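Local coordinates for protein agmatinase (Burkholderia thailandensis, PDB 4DZ4) that probably hydrolyses agmatine to putrescine and urea at a two-manganese centre, as a member of the agmatinase branch of the arginase family, at residues 160-165 with 230-235. Numbering follows the deposited sequence.
With MN (manganese (II) ion), chain Q; MN (manganese (II) ion), chain P.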
loop_
_atom_site.group_PDB
_atom_site.type_symbol
_atom_site.label_atom_id
_atom_site.label_comp_id
_atom_site.label_asym_id
_atom_site.label_seq_id
_atom_site.Cartn_x
_atom_site.Cartn_y
_atom_site.Cartn_z
ATOM N N ILE B 160 -26.395 -7.265 22.139
ATOM C CA ILE B 160 -26.095 -5.871 21.765
ATOM C C ILE B 160 -25.112 -5.986 20.602
ATOM O O ILE B 160 -23.980 -6.400 20.772
ATOM C CB ILE B 160 -25.477 -5.053 22.918
ATOM C CG1 ILE B 160 -26.426 -5.006 24.133
ATOM C CG2 ILE B 160 -25.162 -3.637 22.403
ATOM C CD1 ILE B 160 -25.793 -4.369 25.365
ATOM N N HIS B 161 -25.562 -5.595 19.419
ATOM C CA HIS B 161 -24.876 -5.964 18.162
ATOM C C HIS B 161 -24.559 -4.732 17.348
ATOM O O HIS B 161 -25.473 -4.035 16.915
ATOM C CB HIS B 161 -25.814 -6.932 17.450
ATOM C CG HIS B 161 -25.402 -7.332 16.050
ATOM N ND1 HIS B 161 -26.303 -7.849 15.172
ATOM C CD2 HIS B 161 -24.177 -7.337 15.404
ATOM C CE1 HIS B 161 -25.685 -8.145 14.012
ATOM N NE2 HIS B 161 -24.393 -7.836 14.143
ATOM N N PHE B 162 -23.270 -4.412 17.221
ATOM C CA PHE B 162 -22.838 -3.249 16.438
ATOM C C PHE B 162 -22.405 -3.775 15.064
ATOM O O PHE B 162 -21.539 -4.656 14.997
ATOM C CB PHE B 162 -21.651 -2.560 17.110
ATOM C CG PHE B 162 -21.985 -1.864 18.394
ATOM C CD1 PHE B 162 -22.196 -0.480 18.426
ATOM C CD2 PHE B 162 -22.051 -2.583 19.590
ATOM C CE1 PHE B 162 -22.507 0.186 19.615
ATOM C CE2 PHE B 162 -22.328 -1.921 20.798
ATOM C CZ PHE B 162 -22.553 -0.545 20.811
ATOM N N ASP B 163 -22.971 -3.249 13.972
ATOM C CA ASP B 163 -22.742 -3.859 12.655
ATOM C C ASP B 163 -23.412 -3.025 11.600
ATOM O O ASP B 163 -24.483 -2.457 11.851
ATOM C CB ASP B 163 -23.383 -5.263 12.631
ATOM C CG ASP B 163 -22.699 -6.240 11.680
ATOM O OD1 ASP B 163 -22.396 -5.881 10.523
ATOM O OD2 ASP B 163 -22.557 -7.416 12.082
ATOM N N ALA B 164 -22.825 -2.994 10.412
ATOM C CA ALA B 164 -23.566 -2.512 9.238
ATOM C C ALA B 164 -24.654 -3.508 8.803
ATOM O O ALA B 164 -25.562 -3.131 8.051
ATOM C CB ALA B 164 -22.602 -2.271 8.066
ATOM N N HIS B 165 -24.535 -4.769 9.253
ATOM C CA HIS B 165 -25.351 -5.909 8.792
ATOM C C HIS B 165 -26.089 -6.586 9.949
ATOM O O HIS B 165 -25.532 -6.833 11.000
ATOM C CB HIS B 165 -24.468 -6.981 8.137
ATOM C CG HIS B 165 -23.565 -6.444 7.061
ATOM N ND1 HIS B 165 -22.290 -6.042 7.308
ATOM C CD2 HIS B 165 -23.788 -6.250 5.706
ATOM C CE1 HIS B 165 -21.739 -5.597 6.149
ATOM N NE2 HIS B 165 -22.652 -5.742 5.176
ATOM N N GLU B 230 -28.627 5.368 25.643
ATOM C CA GLU B 230 -29.790 5.298 26.528
ATOM C C GLU B 230 -30.870 4.353 25.997
ATOM O O GLU B 230 -31.516 3.633 26.771
ATOM C CB GLU B 230 -30.317 6.708 26.856
ATOM C CG GLU B 230 -29.308 7.495 27.697
ATOM C CD GLU B 230 -29.712 8.936 27.972
ATOM O OE1 GLU B 230 -30.766 9.373 27.461
ATOM O OE2 GLU B 230 -28.973 9.641 28.703
ATOM N N ARG B 231 -31.023 4.314 24.671
ATOM C CA ARG B 231 -31.961 3.382 24.056
ATOM C C ARG B 231 -31.506 1.914 24.261
ATOM O O ARG B 231 -32.335 1.054 24.571
ATOM C CB ARG B 231 -32.176 3.705 22.557
ATOM C CG ARG B 231 -33.184 2.789 21.852
ATOM C CD ARG B 231 -34.609 2.885 22.402
ATOM N NE ARG B 231 -35.171 4.213 22.171
ATOM C CZ ARG B 231 -35.735 4.601 21.028
ATOM N NH1 ARG B 231 -35.844 3.755 20.010
ATOM N NH2 ARG B 231 -36.204 5.841 20.910
ATOM N N ILE B 232 -30.204 1.645 24.096
ATOM C CA ILE B 232 -29.629 0.319 24.404
ATOM C C ILE B 232 -29.943 -0.117 25.844
ATOM O O ILE B 232 -30.454 -1.215 26.069
ATOM C CB ILE B 232 -28.093 0.252 24.131
ATOM C CG1 ILE B 232 -27.804 0.437 22.627
ATOM C CG2 ILE B 232 -27.495 -1.031 24.709
ATOM C CD1 ILE B 232 -26.357 0.752 22.282
ATOM N N GLU B 233 -29.675 0.764 26.805
ATOM C CA GLU B 233 -29.922 0.459 28.219
ATOM C C GLU B 233 -31.391 0.137 28.460
ATOM O O GLU B 233 -31.732 -0.806 29.193
ATOM C CB GLU B 233 -29.529 1.648 29.086
ATOM C CG GLU B 233 -28.043 1.919 29.132
ATOM C CD GLU B 233 -27.741 3.057 30.080
ATOM O OE1 GLU B 233 -28.042 4.219 29.728
ATOM O OE2 GLU B 233 -27.245 2.792 31.194
ATOM N N SER B 234 -32.261 0.905 27.811
ATOM C CA SER B 234 -33.698 0.738 27.937
ATOM C C SER B 234 -34.162 -0.626 27.414
ATOM O O SER B 234 -35.023 -1.284 28.001
ATOM C CB SER B 234 -34.431 1.843 27.188
ATOM O OG SER B 234 -35.808 1.754 27.493
ATOM N N ILE B 235 -33.561 -1.049 26.309
ATOM C CA ILE B 235 -33.932 -2.307 25.673
ATOM C C ILE B 235 -33.455 -3.534 26.475
ATOM O O ILE B 235 -34.226 -4.480 26.686
ATOM C CB ILE B 235 -33.388 -2.352 24.225
ATOM C CG1 ILE B 235 -34.205 -1.400 23.348
ATOM C CG2 ILE B 235 -33.420 -3.785 23.681
ATOM C CD1 ILE B 235 -33.544 -0.972 22.053
HETATM MN MN MN Q . -20.994 -6.628 9.124
HETATM MN MN MN P . -21.703 -9.136 11.021
HETATM O O HOH W 1 -21.803 -8.536 9.172
#
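Ile232 lays its CG2 methyl against the end of Ile160, the two branched side chains crossing at about a right angle, with Ile232 CG2 3.8 Å from Ile160 CD1. In Ile232, CG1 lies anti to the carbonyl carbon (chi1 -64°), and the two branches divide the work: CG2 goes to Ile160, while CD1, at the tip of the other branch, comes within 4.3 Å of Phe162 CZ at an oblique slant to the ring. A beta-branched residue suits this place because its two branches let one helix residue meet two strand residues. All three side chains are buried. Ile232 also rests on Val198 and Val200 of the neighbouring strand 198-202, Phe162 reaches Val200, and Ile274 of helix 268-276 touches both Ile232 and Phe162. The flat ring of Phe162 can receive Ile232 and still stack on Phe245.

His161, between the two apolar residues, turns to the other face of the sheet. Its NE2 donates to Asp163 OD2 over 2.8 Å, on the anti side of the carboxylate, while ND1 is hydrogen-bonded to Gln199 NE2; histidine suits the place because both ring nitrogens are engaged, which fixes the imidazole's rotation. Asp163 bridges the metals: OD1 is 2.1 Å from one manganese and OD2 2.2 Å from the other. OD1 also accepts a hydrogen bond from the backbone N of His165, from above the carboxylate plane, closing an Asx turn; His165 itself binds the first manganese through ND1 at 2.3 Å. A water spans both ions, and His139, Asp167, Asp246 and Asp248 help complete the site.

Helix 225-236 thus packs over strand 158-162 of the parallel sheet of an alpha/beta fold, and the strand's C-terminal end runs into the binuclear manganese centre characteristic of the arginase family.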